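Local structure of BLUF domain-containing protein (6W6Z) at residues A[104-107]-A[108-112]. The protein is a BLUF-family flavoprotein that probably senses blue light through its bound flavin, here flavin mononucleotide. Numbering follows the deposited sequence.
Sequences ETFF and LNMGE
M110 and F106 meet because of two torsions. F106 CG lies opposite its backbone N (chi1 173°), beside the carbonyl carbon. M110 CG sits between its backbone N and carbonyl carbon (chi1 67°), and the chain runs extended from there. This carries the sulfur and methyl back along the helix to the ring. M110 SD lies 4.7 Å from the F106 ring centroid, an oblique Met-aromatic contact. M110 CE is 3.8 Å from F106 CE2 and also nears the F107 ring, again obliquely. The M110 side chain also touches L120 and N124, in a later loop of the chain.

The helix 101-109 ends here in a Schellman motif. G111, with positive phi, is the C-prime residue. E112 N hydrogen-bonds to F107 O at 3.0 Å, with the donor above the carbonyl plane, and G111 N hydrogen-bonds to L108 O at 3.1 Å. F107 O also takes a weak hydrogen bond from M110 N, which hydrogen-bonds to F106 O as well. E112 CB then comes in plane to the edge of the buried F107 ring, 3.9 Å from F107 CD1. Earlier on the helix, T105 and N109 lie side by side, pointing the same way, with T105 CG2 3.4 Å from N109 ND2. T105 OG1 hydrogen-bonds to the carbonyl O of T101.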
loop_
_atom_site.group_PDB
_atom_site.type_symbol
_atom_site.label_atom_id
_atom_site.label_comp_id
_atom_site.label_asym_id
_atom_site.label_seq_id
_atom_site.Cartn_x
_atom_site.Cartn_y
_atom_site.Cartn_z
ATOM N N GLU A 104 8.454 13.596 -2.603
ATOM C CA GLU A 104 8.201 14.674 -3.580
ATOM C C GLU A 104 9.522 14.915 -4.328
ATOM O O GLU A 104 9.499 14.975 -5.584
ATOM C CB GLU A 104 7.692 15.907 -2.876
ATOM C CG GLU A 104 6.232 15.802 -2.501
ATOM C CD GLU A 104 5.782 16.764 -1.422
ATOM O OE1 GLU A 104 6.585 17.707 -1.041
ATOM O OE2 GLU A 104 4.620 16.621 -1.027
ATOM N N THR A 105 10.639 14.990 -3.602
ATOM C CA THR A 105 11.985 15.227 -4.206
ATOM C C THR A 105 12.346 14.094 -5.181
ATOM O O THR A 105 12.804 14.371 -6.287
ATOM C CB THR A 105 13.041 15.475 -3.134
ATOM O OG1 THR A 105 12.610 16.656 -2.466
ATOM C CG2 THR A 105 14.421 15.641 -3.730
ATOM N N PHE A 106 12.040 12.848 -4.832
ATOM C CA PHE A 106 12.306 11.679 -5.693
ATOM C C PHE A 106 11.590 11.813 -7.039
ATOM O O PHE A 106 12.203 11.619 -8.145
ATOM C CB PHE A 106 11.912 10.431 -4.918
ATOM C CG PHE A 106 11.969 9.185 -5.745
ATOM C CD1 PHE A 106 13.193 8.725 -6.205
ATOM C CD2 PHE A 106 10.815 8.523 -6.104
ATOM C CE1 PHE A 106 13.257 7.565 -6.957
ATOM C CE2 PHE A 106 10.883 7.374 -6.876
ATOM C CZ PHE A 106 12.106 6.890 -7.270
ATOM N N PHE A 107 10.305 12.154 -6.978
ATOM C CA PHE A 107 9.427 12.254 -8.162
ATOM C C PHE A 107 9.932 13.404 -9.044
ATOM O O PHE A 107 10.096 13.228 -10.275
ATOM C CB PHE A 107 7.971 12.417 -7.711
ATOM C CG PHE A 107 7.217 11.128 -7.512
ATOM C CD1 PHE A 107 6.517 10.556 -8.559
ATOM C CD2 PHE A 107 7.157 10.493 -6.278
ATOM C CE1 PHE A 107 5.802 9.376 -8.401
ATOM C CE2 PHE A 107 6.437 9.311 -6.122
ATOM C CZ PHE A 107 5.759 8.755 -7.179
ATOM N N LEU A 108 10.154 14.565 -8.438
ATOM C CA LEU A 108 10.541 15.788 -9.176
ATOM C C LEU A 108 11.922 15.600 -9.815
ATOM O O LEU A 108 12.114 16.098 -10.958
ATOM C CB LEU A 108 10.532 16.995 -8.237
ATOM C CG LEU A 108 9.157 17.476 -7.797
ATOM C CD1 LEU A 108 9.304 18.415 -6.600
ATOM C CD2 LEU A 108 8.404 18.164 -8.921
ATOM N N ASN A 109 12.840 14.909 -9.126
ATOM C CA ASN A 109 14.228 14.771 -9.624
ATOM C C ASN A 109 14.246 13.870 -10.836
ATOM O O ASN A 109 15.182 14.046 -11.628
ATOM C CB ASN A 109 15.183 14.179 -8.592
ATOM C CG ASN A 109 15.717 15.243 -7.670
ATOM O OD1 ASN A 109 15.611 16.425 -7.967
ATOM N ND2 ASN A 109 16.243 14.835 -6.529
ATOM N N MET A 110 13.283 12.939 -10.963
ATOM C CA MET A 110 13.238 12.074 -12.170
ATOM C C MET A 110 12.235 12.596 -13.196
ATOM O O MET A 110 12.010 11.884 -14.194
ATOM C CB MET A 110 12.959 10.615 -11.814
ATOM C CG MET A 110 11.601 10.343 -11.257
ATOM S SD MET A 110 11.394 8.531 -11.148
ATOM C CE MET A 110 9.791 8.476 -10.359
ATOM N N GLY A 111 11.711 13.812 -13.001
ATOM C CA GLY A 111 10.971 14.542 -14.050
ATOM C C GLY A 111 9.459 14.369 -14.002
ATOM O O GLY A 111 8.802 14.802 -14.947
ATOM N N GLU A 112 8.910 13.806 -12.929
ATOM C CA GLU A 112 7.440 13.750 -12.733
ATOM C C GLU A 112 7.003 15.047 -12.061
ATOM O O GLU A 112 7.747 15.583 -11.233
ATOM C CB GLU A 112 7.066 12.517 -11.923
ATOM C CG GLU A 112 7.525 11.214 -12.548
ATOM C CD GLU A 112 7.139 10.986 -13.994
ATOM O OE1 GLU A 112 7.833 10.220 -14.640
ATOM O OE2 GLU A 112 6.145 11.545 -14.452
#